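PDB 6RW0: protein angel homolog 2 from Homo sapiens, which acts as a 2',3'-cyclic phosphatase of the CCR4 deadenylase family and probably binds mRNA 3'-untranslated regions. Local coordinates for residues 332-344 / 359-371. Numbering follows the deposited sequence.
Sequences HHFSLSSVYSHYF and SAITVDYIFYSAE
Ser337 and Tyr368 form the hydrogen-bonded pair of a short antiparallel ladder: Ser337 N donates to Tyr368 O (N-H...O 169°), and Tyr368 N returns a bond to Ser337 O at 2.9 Å. The ladder continues on both sides, with Ala370 N giving to Ser335 O and Val339 N to Ile366 O, so four backbone amides are satisfied across the seam. At the first of these pairs, Ser335 OG donates to Ala370 O at 2.7 Å; its position anti to the backbone N (chi1 179°) carries it there, and a water links it to Glu371 O.

Tyr368 turns its ring over Ser337, whose CB lies 4.0 Å from the ring centroid and 27° off the normal, a CH-pi contact. Val339 CG2 touches Tyr368 CD2. It also lies 3.7 Å from Ile366 CG2, with Val339 CG2 doing the touching. A water in the phenol's plane joins Tyr368 OH to Ser338 O; a leucine in place of Tyr368 would probably leave that bridge without its phenol end and Ser337 CB without an aromatic face. Ser338 OG donates to Tyr340 O and accepts from another water, which in turn accepts from Ile366 N (3.1 Å). Farther along, His342 CE1 meets the edge of Tyr365 at CE1, 3.5 Å away, while a water connects His342 ND1 with Thr362 OG1, itself hydrogen-bonded to Glu351 O.

His342 NE2 hydrogen-bonds Tyr246 OH, and Tyr365 OH hydrogen-bonds Ser239 O. Strand 336-338 extends a sheet of the DNase I-like domain beside 359-369, which also pairs antiparallel with strands 231-236 and 354-356, and helix 244-251 packs on Leu336 and Phe367 through Ile249.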
loop_
_atom_site.group_PDB
_atom_site.type_symbol
_atom_site.label_atom_id
_atom_site.label_comp_id
_atom_site.label_asym_id
_atom_site.label_seq_id
_atom_site.Cartn_x
_atom_site.Cartn_y
_atom_site.Cartn_z
ATOM N N HIS A 332 13.883 -1.820 -11.605
ATOM C CA HIS A 332 13.049 -0.651 -11.854
ATOM C C HIS A 332 13.964 0.565 -11.810
ATOM O O HIS A 332 15.110 0.484 -11.350
ATOM C CB HIS A 332 11.833 -0.535 -10.922
ATOM C CG HIS A 332 12.174 -0.213 -9.507
ATOM N ND1 HIS A 332 12.753 0.980 -9.129
ATOM C CD2 HIS A 332 11.991 -0.921 -8.370
ATOM C CE1 HIS A 332 12.927 0.984 -7.818
ATOM N NE2 HIS A 332 12.478 -0.161 -7.336
ATOM N N HIS A 333 13.462 1.700 -12.304
ATOM C CA HIS A 333 14.285 2.889 -12.479
ATOM C C HIS A 333 14.044 3.963 -11.427
ATOM O O HIS A 333 14.501 5.101 -11.607
ATOM C CB HIS A 333 14.048 3.494 -13.863
ATOM C CG HIS A 333 14.442 2.596 -14.989
ATOM N ND1 HIS A 333 15.669 1.976 -15.045
ATOM C CD2 HIS A 333 13.776 2.224 -16.108
ATOM C CE1 HIS A 333 15.748 1.264 -16.157
ATOM N NE2 HIS A 333 14.613 1.395 -16.816
ATOM N N PHE A 334 13.363 3.636 -10.338
ATOM C CA PHE A 334 13.077 4.619 -9.304
ATOM C C PHE A 334 14.128 4.548 -8.198
ATOM O O PHE A 334 14.907 3.601 -8.102
ATOM C CB PHE A 334 11.682 4.413 -8.715
ATOM C CG PHE A 334 10.590 4.329 -9.741
ATOM C CD1 PHE A 334 10.356 5.371 -10.625
ATOM C CD2 PHE A 334 9.793 3.207 -9.820
ATOM C CE1 PHE A 334 9.342 5.285 -11.578
ATOM C CE2 PHE A 334 8.773 3.118 -10.765
ATOM C CZ PHE A 334 8.555 4.157 -11.649
ATOM N N SER A 335 14.136 5.575 -7.352
ATOM C CA SER A 335 14.969 5.630 -6.152
ATOM C C SER A 335 14.008 5.842 -4.987
ATOM O O SER A 335 13.639 6.980 -4.669
ATOM C CB SER A 335 15.991 6.738 -6.260
ATOM O OG SER A 335 16.782 6.804 -5.089
ATOM N N LEU A 336 13.586 4.742 -4.367
ATOM C CA LEU A 336 12.541 4.767 -3.356
ATOM C C LEU A 336 13.077 4.404 -1.982
ATOM O O LEU A 336 13.842 3.445 -1.832
ATOM C CB LEU A 336 11.445 3.765 -3.698
ATOM C CG LEU A 336 10.776 4.013 -5.041
ATOM C CD1 LEU A 336 9.836 2.869 -5.409
ATOM C CD2 LEU A 336 10.017 5.330 -5.010
ATOM N N SER A 337 12.647 5.166 -0.985
ATOM C CA SER A 337 12.899 4.882 0.414
ATOM C C SER A 337 11.580 4.533 1.081
ATOM O O SER A 337 10.504 4.852 0.577
ATOM C CB SER A 337 13.492 6.109 1.108
ATOM O OG SER A 337 14.809 6.364 0.652
ATOM N N SER A 338 11.677 3.874 2.228
ATOM C CA SER A 338 10.520 3.549 3.045
ATOM C C SER A 338 10.429 4.555 4.182
ATOM O O SER A 338 11.435 4.871 4.823
ATOM C CB SER A 338 10.649 2.140 3.622
ATOM O OG SER A 338 9.641 1.879 4.588
ATOM N N VAL A 339 9.219 5.042 4.451
ATOM C CA VAL A 339 9.029 5.959 5.573
ATOM C C VAL A 339 9.486 5.316 6.877
ATOM O O VAL A 339 10.183 5.938 7.686
ATOM C CB VAL A 339 7.568 6.434 5.659
ATOM C CG1 VAL A 339 7.281 7.079 7.028
ATOM C CG2 VAL A 339 7.283 7.406 4.530
ATOM N N TYR A 340 9.076 4.073 7.110
ATOM C CA TYR A 340 9.375 3.361 8.339
ATOM C C TYR A 340 10.593 2.464 8.187
ATOM O O TYR A 340 10.899 1.972 7.098
ATOM C CB TYR A 340 8.156 2.552 8.750
ATOM C CG TYR A 340 6.989 3.428 9.137
ATOM C CD1 TYR A 340 6.886 3.935 10.414
ATOM C CD2 TYR A 340 6.010 3.774 8.225
ATOM C CE1 TYR A 340 5.818 4.734 10.789
ATOM C CE2 TYR A 340 4.950 4.588 8.582
ATOM C CZ TYR A 340 4.855 5.063 9.865
ATOM O OH TYR A 340 3.779 5.854 10.206
ATOM N N SER A 341 11.312 2.291 9.300
ATOM C CA SER A 341 12.528 1.490 9.331
ATOM C C SER A 341 12.302 0.058 9.808
ATOM O O SER A 341 13.227 -0.759 9.716
ATOM C CB SER A 341 13.583 2.172 10.208
ATOM O OG SER A 341 13.171 2.154 11.556
ATOM N N HIS A 342 11.106 -0.274 10.293
ATOM C CA HIS A 342 10.608 -1.629 10.500
ATOM C C HIS A 342 11.068 -2.278 11.802
ATOM O O HIS A 342 10.540 -3.332 12.154
ATOM C CB HIS A 342 10.900 -2.574 9.315
ATOM C CG HIS A 342 10.607 -1.951 7.988
ATOM N ND1 HIS A 342 9.378 -1.410 7.685
ATOM C CD2 HIS A 342 11.388 -1.746 6.903
ATOM C CE1 HIS A 342 9.413 -0.910 6.463
ATOM N NE2 HIS A 342 10.626 -1.085 5.974
ATOM N N TYR A 343 12.002 -1.686 12.541
ATOM C CA TYR A 343 12.484 -2.241 13.801
ATOM C C TYR A 343 12.698 -1.080 14.757
ATOM O O TYR A 343 13.142 -0.009 14.341
ATOM C CB TYR A 343 13.797 -3.023 13.595
ATOM C CG TYR A 343 13.661 -4.107 12.544
ATOM C CD1 TYR A 343 13.160 -5.357 12.872
ATOM C CD2 TYR A 343 13.990 -3.863 11.212
ATOM C CE1 TYR A 343 13.003 -6.342 11.912
ATOM C CE2 TYR A 343 13.833 -4.850 10.239
ATOM C CZ TYR A 343 13.340 -6.084 10.599
ATOM O OH TYR A 343 13.179 -7.074 9.654
ATOM N N PHE A 344 12.375 -1.278 16.028
ATOM C CA PHE A 344 12.626 -0.211 16.997
ATOM C C PHE A 344 14.109 -0.172 17.337
ATOM O O PHE A 344 14.709 -1.214 17.610
ATOM C CB PHE A 344 11.742 -0.371 18.228
ATOM C CG PHE A 344 10.290 -0.137 17.921
ATOM C CD1 PHE A 344 9.761 1.143 17.902
ATOM C CD2 PHE A 344 9.473 -1.193 17.582
ATOM C CE1 PHE A 344 8.424 1.349 17.577
ATOM C CE2 PHE A 344 8.142 -0.993 17.261
ATOM C CZ PHE A 344 7.619 0.277 17.257
ATOM N N SER A 359 -2.010 -13.464 12.371
ATOM C CA SER A 359 -0.874 -12.703 11.804
ATOM C C SER A 359 -0.579 -11.414 12.572
ATOM O O SER A 359 -1.502 -10.708 12.868
ATOM C CB SER A 359 -1.195 -12.386 10.347
ATOM O OG SER A 359 -0.090 -11.850 9.677
ATOM N N ALA A 360 0.694 -11.125 12.818
ATOM C CA ALA A 360 1.133 -9.818 13.324
ATOM C C ALA A 360 2.474 -9.485 12.670
ATOM O O ALA A 360 3.525 -9.977 13.098
ATOM C CB ALA A 360 1.247 -9.807 14.844
ATOM N N ILE A 361 2.434 -8.635 11.643
ATOM C CA ILE A 361 3.569 -8.377 10.764
ATOM C C ILE A 361 3.414 -6.974 10.183
ATOM O O ILE A 361 2.351 -6.350 10.274
ATOM C CB ILE A 361 3.678 -9.419 9.618
ATOM C CG1 ILE A 361 2.337 -9.554 8.882
ATOM C CG2 ILE A 361 4.190 -10.778 10.127
ATOM C CD1 ILE A 361 2.360 -10.533 7.708
ATOM N N THR A 362 4.483 -6.464 9.573
ATOM C CA THR A 362 4.383 -5.292 8.708
ATOM C C THR A 362 4.103 -5.787 7.291
ATOM O O THR A 362 4.890 -6.574 6.750
ATOM C CB THR A 362 5.672 -4.469 8.706
ATOM O OG1 THR A 362 5.764 -3.656 9.885
ATOM C CG2 THR A 362 5.723 -3.532 7.485
ATOM N N VAL A 363 2.986 -5.336 6.703
ATOM C CA VAL A 363 2.689 -5.545 5.289
ATOM C C VAL A 363 2.314 -4.242 4.593
ATOM O O VAL A 363 2.118 -4.231 3.375
ATOM C CB VAL A 363 1.575 -6.592 5.065
ATOM C CG1 VAL A 363 2.076 -7.955 5.464
ATOM C CG2 VAL A 363 0.293 -6.196 5.799
ATOM N N ASP A 364 2.168 -3.161 5.350
ATOM C CA ASP A 364 1.785 -1.859 4.813
ATOM C C ASP A 364 2.997 -0.941 4.780
ATOM O O ASP A 364 3.834 -0.981 5.684
ATOM C CB ASP A 364 0.720 -1.210 5.695
ATOM C CG ASP A 364 -0.513 -2.068 5.843
ATOM O OD1 ASP A 364 -1.328 -2.093 4.898
ATOM O OD2 ASP A 364 -0.663 -2.751 6.887
ATOM N N TYR A 365 3.079 -0.108 3.736
ATOM C CA TYR A 365 4.228 0.760 3.524
ATOM C C TYR A 365 3.812 2.100 2.941
ATOM O O TYR A 365 2.810 2.214 2.232
ATOM C CB TYR A 365 5.216 0.119 2.524
ATOM C CG TYR A 365 5.694 -1.237 2.968
ATOM C CD1 TYR A 365 6.806 -1.354 3.775
ATOM C CD2 TYR A 365 5.012 -2.398 2.623
ATOM C CE1 TYR A 365 7.250 -2.581 4.220
ATOM C CE2 TYR A 365 5.450 -3.635 3.069
ATOM C CZ TYR A 365 6.559 -3.716 3.874
ATOM O OH TYR A 365 6.980 -4.937 4.319
ATOM N N ILE A 366 4.641 3.112 3.205
ATOM C CA ILE A 366 4.689 4.329 2.402
ATOM C C ILE A 366 6.105 4.411 1.846
ATOM O O ILE A 366 7.067 4.580 2.608
ATOM C CB ILE A 366 4.338 5.592 3.198
ATOM C CG1 ILE A 366 2.922 5.528 3.778
ATOM C CG2 ILE A 366 4.445 6.805 2.268
ATOM C CD1 ILE A 366 2.565 6.654 4.752
ATOM N N PHE A 367 6.242 4.270 0.532
ATOM C CA PHE A 367 7.505 4.450 -0.163
ATOM C C PHE A 367 7.490 5.814 -0.840
ATOM O O PHE A 367 6.431 6.321 -1.220
ATOM C CB PHE A 367 7.682 3.370 -1.223
ATOM C CG PHE A 367 7.798 1.974 -0.676
ATOM C CD1 PHE A 367 8.965 1.552 -0.073
ATOM C CD2 PHE A 367 6.756 1.062 -0.827
ATOM C CE1 PHE A 367 9.087 0.249 0.392
ATOM C CE2 PHE A 367 6.878 -0.244 -0.376
ATOM C CZ PHE A 367 8.034 -0.639 0.251
ATOM N N TYR A 368 8.666 6.427 -0.961
ATOM C CA TYR A 368 8.737 7.756 -1.557
ATOM C C TYR A 368 10.060 7.954 -2.285
ATOM O O TYR A 368 11.078 7.354 -1.936
ATOM C CB TYR A 368 8.549 8.850 -0.494
ATOM C CG TYR A 368 9.650 8.914 0.553
ATOM C CD1 TYR A 368 10.650 9.872 0.480
ATOM C CD2 TYR A 368 9.684 8.016 1.619
ATOM C CE1 TYR A 368 11.659 9.939 1.434
ATOM C CE2 TYR A 368 10.688 8.073 2.572
ATOM C CZ TYR A 368 11.676 9.033 2.474
ATOM O OH TYR A 368 12.684 9.105 3.413
ATOM N N SER A 369 10.027 8.819 -3.303
ATOM C CA SER A 369 11.224 9.190 -4.041
ATOM C C SER A 369 12.213 9.879 -3.133
ATOM O O SER A 369 11.881 10.893 -2.515
ATOM C CB SER A 369 10.850 10.233 -5.089
ATOM O OG SER A 369 10.103 9.653 -6.107
ATOM N N ALA A 370 13.449 9.390 -3.110
ATOM C CA ALA A 370 14.433 10.027 -2.247
ATOM C C ALA A 370 15.844 9.890 -2.795
ATOM O O ALA A 370 16.173 8.927 -3.494
ATOM C CB ALA A 370 14.393 9.448 -0.824
ATOM N N GLU A 371 16.675 10.872 -2.443
ATOM C CA GLU A 371 18.107 10.838 -2.698
ATOM C C GLU A 371 18.745 9.723 -1.878
ATOM O O GLU A 371 19.544 8.942 -2.386
ATOM C CB GLU A 371 18.757 12.163 -2.291
ATOM C CG GLU A 371 18.087 13.406 -2.841
ATOM C CD GLU A 371 18.468 13.694 -4.279
ATOM O OE1 GLU A 371 19.050 12.802 -4.931
ATOM O OE2 GLU A 371 18.190 14.816 -4.754
HETATM O O HOH W 1 19.322 7.921 -5.180
HETATM O O HOH W 2 6.947 2.336 5.178
HETATM O O HOH W 3 13.174 7.105 5.073
HETATM O O HOH W 4 7.105 -1.085 9.398
#